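Long-range contact in cycloalternan-forming enzyme (Listeria monocytogenes serovar 1/2a, PDB 5F7U), which is a large multidomain protein of glycosyl hydrolase family 31, built round a TIM barrel and ending in a family 6 carbohydrate-binding module: residues Gly959-Gly964 with Asn1055-Val1060. The protein carries 1 engineered substitution. Residues are numbered along the deposited sequence; the frame is centred on the assembly and turned at random.
With MG (magnesium ion), chain G; GLC (alpha-D-glucopyranose), chain D; GLC (alpha-D-glucopyranose), chain B.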
loop_
_atom_site.group_PDB
_atom_site.type_symbol
_atom_site.label_atom_id
_atom_site.label_comp_id
_atom_site.label_asym_id
_atom_site.label_seq_id
_atom_site.Cartn_x
_atom_site.Cartn_y
_atom_site.Cartn_z
ATOM N N GLY A 959 41.142 -13.362 -16.141
ATOM C CA GLY A 959 41.400 -13.804 -14.770
ATOM C C GLY A 959 40.949 -12.869 -13.666
ATOM O O GLY A 959 41.063 -13.210 -12.499
ATOM N N TYR A 960 40.451 -11.687 -14.036
ATOM C CA TYR A 960 39.923 -10.706 -13.084
ATOM C C TYR A 960 38.624 -11.201 -12.457
ATOM O O TYR A 960 37.943 -12.073 -13.001
ATOM C CB TYR A 960 39.649 -9.361 -13.785
ATOM C CG TYR A 960 38.766 -9.502 -15.015
ATOM C CD1 TYR A 960 37.362 -9.606 -14.904
ATOM C CD2 TYR A 960 39.333 -9.564 -16.296
ATOM C CE1 TYR A 960 36.565 -9.762 -16.035
ATOM C CE2 TYR A 960 38.542 -9.711 -17.430
ATOM C CZ TYR A 960 37.165 -9.806 -17.295
ATOM O OH TYR A 960 36.378 -9.944 -18.420
ATOM N N THR A 961 38.276 -10.612 -11.323
ATOM C CA THR A 961 36.957 -10.793 -10.752
ATOM C C THR A 961 36.108 -9.566 -11.120
ATOM O O THR A 961 36.645 -8.486 -11.506
ATOM C CB THR A 961 36.994 -11.025 -9.227
ATOM O OG1 THR A 961 37.448 -9.838 -8.580
ATOM C CG2 THR A 961 37.902 -12.219 -8.846
ATOM N N GLY A 962 34.793 -9.737 -10.976
ATOM C CA GLY A 962 33.822 -8.731 -11.400
ATOM C C GLY A 962 33.770 -8.673 -12.917
ATOM O O GLY A 962 33.946 -9.690 -13.584
ATOM N N THR A 963 33.553 -7.474 -13.461
ATOM C CA THR A 963 33.448 -7.292 -14.915
ATOM C C THR A 963 34.752 -6.866 -15.592
ATOM O O THR A 963 34.815 -6.787 -16.827
ATOM C CB THR A 963 32.348 -6.271 -15.277
ATOM O OG1 THR A 963 32.671 -4.992 -14.705
ATOM C CG2 THR A 963 30.971 -6.747 -14.791
ATOM N N GLY A 964 35.782 -6.591 -14.794
ATOM C CA GLY A 964 37.090 -6.179 -15.318
ATOM C C GLY A 964 38.018 -5.649 -14.236
ATOM O O GLY A 964 38.077 -6.190 -13.112
ATOM N N ASN A 1055 47.367 -2.942 -13.656
ATOM C CA ASN A 1055 45.931 -3.180 -13.797
ATOM C C ASN A 1055 45.416 -3.561 -12.429
ATOM O O ASN A 1055 46.006 -4.403 -11.755
ATOM C CB ASN A 1055 45.642 -4.248 -14.848
ATOM C CG ASN A 1055 46.013 -3.784 -16.243
ATOM O OD1 ASN A 1055 45.980 -2.583 -16.533
ATOM N ND2 ASN A 1055 46.375 -4.728 -17.113
ATOM N N PHE A 1056 44.339 -2.908 -12.005
ATOM C CA PHE A 1056 43.876 -2.997 -10.611
ATOM C C PHE A 1056 42.518 -3.708 -10.590
ATOM O O PHE A 1056 41.516 -3.159 -11.033
ATOM C CB PHE A 1056 43.848 -1.567 -10.045
ATOM C CG PHE A 1056 43.491 -1.447 -8.571
ATOM C CD1 PHE A 1056 43.478 -2.541 -7.693
ATOM C CD2 PHE A 1056 43.216 -0.176 -8.057
ATOM C CE1 PHE A 1056 43.152 -2.361 -6.338
ATOM C CE2 PHE A 1056 42.892 0.010 -6.717
ATOM C CZ PHE A 1056 42.876 -1.081 -5.847
ATOM N N ASP A 1057 42.509 -4.949 -10.106
ATOM C CA ASP A 1057 41.311 -5.794 -10.154
ATOM C C ASP A 1057 40.284 -5.487 -9.052
ATOM O O ASP A 1057 39.121 -5.198 -9.328
ATOM C CB ASP A 1057 41.693 -7.279 -10.095
ATOM C CG ASP A 1057 40.496 -8.204 -10.319
ATOM O OD1 ASP A 1057 39.419 -7.745 -10.803
ATOM O OD2 ASP A 1057 40.648 -9.396 -9.996
ATOM N N HIS A 1058 40.725 -5.583 -7.808
ATOM C CA HIS A 1058 39.828 -5.507 -6.646
ATOM C C HIS A 1058 40.631 -5.388 -5.367
ATOM O O HIS A 1058 41.843 -5.583 -5.382
ATOM C CB HIS A 1058 38.894 -6.745 -6.566
ATOM C CG HIS A 1058 39.567 -8.039 -6.176
ATOM N ND1 HIS A 1058 39.285 -9.232 -6.810
ATOM C CD2 HIS A 1058 40.444 -8.345 -5.189
ATOM C CE1 HIS A 1058 39.965 -10.212 -6.238
ATOM N NE2 HIS A 1058 40.681 -9.701 -5.255
ATOM N N VAL A 1059 39.931 -5.075 -4.277
ATOM C CA VAL A 1059 40.468 -5.272 -2.927
ATOM C C VAL A 1059 39.582 -6.228 -2.127
ATOM O O VAL A 1059 38.361 -6.284 -2.334
ATOM C CB VAL A 1059 40.726 -3.943 -2.152
ATOM C CG1 VAL A 1059 41.712 -3.041 -2.904
ATOM C CG2 VAL A 1059 39.434 -3.200 -1.866
ATOM N N VAL A 1060 40.212 -6.995 -1.232
ATOM C CA VAL A 1060 39.506 -7.864 -0.290
ATOM C C VAL A 1060 39.911 -7.438 1.114
ATOM O O VAL A 1060 41.104 -7.199 1.367
ATOM C CB VAL A 1060 39.797 -9.370 -0.562
ATOM C CG1 VAL A 1060 39.336 -10.251 0.594
ATOM C CG2 VAL A 1060 39.092 -9.805 -1.845
HETATM MG MG MG G . 37.570 -6.547 -10.996
HETATM C C1 GLC D . 49.824 -2.888 -21.435
HETATM C C2 GLC D . 48.683 -3.773 -20.912
HETATM C C3 GLC D . 47.590 -2.936 -20.231
HETATM C C4 GLC D . 48.169 -2.019 -19.152
HETATM C C5 GLC D . 49.251 -1.150 -19.799
HETATM C C6 GLC D . 49.907 -0.185 -18.828
HETATM O O1 GLC D . 49.431 -2.159 -22.619
HETATM O O2 GLC D . 48.098 -4.531 -21.973
HETATM O O3 GLC D . 46.598 -3.812 -19.702
HETATM O O4 GLC D . 47.127 -1.211 -18.582
HETATM O O5 GLC D . 50.269 -1.984 -20.399
HETATM O O6 GLC D . 50.851 0.577 -19.585
HETATM C C1 GLC B . 30.970 -0.015 -14.152
HETATM C C2 GLC B . 31.536 -1.305 -14.765
HETATM C C3 GLC B . 30.451 -2.087 -15.512
HETATM C C4 GLC B . 29.240 -2.372 -14.627
HETATM C C5 GLC B . 28.765 -1.062 -13.999
HETATM C C6 GLC B . 27.633 -1.264 -13.006
HETATM O O2 GLC B . 32.645 -1.011 -15.622
HETATM O O3 GLC B . 30.981 -3.331 -15.963
HETATM O O4 GLC B . 28.176 -2.947 -15.405
HETATM O O5 GLC B . 29.845 -0.379 -13.328
HETATM O O6 GLC B . 27.291 0.056 -12.566
#
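Asp-1057 OD2 accepts a nearly straight hydrogen bond from Thr-961 N (3.0 Å, 161°) on its syn lone pair, and the same oxygen forms a salt bridge with Arg-994. The other carboxylate oxygen, OD1, serves a magnesium ion at 2.2 Å and receives only a weak, bent bond from that amide. The carboxylate thus divides its work unevenly, OD1 chiefly serving the metal while OD2 takes the stronger amide bond and the arginine, with CG swung anti to the backbone N (chi1 -173°) to face the loop. Carbonyl oxygens Thr-961 O and Gly-964 O each reach the ion at 2.2 Å, so the loop is folded round it; Thr-961 O and Asp-1057 OD1 come within 3.0 Å of each other because they share the metal. Carboxylate oxygens of Glu-942 and Glu-944 complete the site, which ties the loop to the beta-sandwich of the family 6 module. Beside it, His-1058 ND1 donates a short bond to Thr-961 OG1 (2.6 Å) that lies almost in the imidazole plane, the two side chains crossing at about a right angle; meeting the ring at its edge, the hydroxyl would favour this rotation. Within the loop, Gly-964 CA lies over one face of the Tyr-960 ring, toward its rim. Each segment also holds a sugar: Thr-963 OG1 is hydrogen-bonded to O3 of one glucopyranose, while the Asn-1055 amide meets two hydroxyls of another. Asp-1057 and His-1058 form a classic beta bulge opposite Arg-994 of strand 987-996, and the loop between strands 953-954 and 965-968 lies against this irregular part of strand 1054-1062.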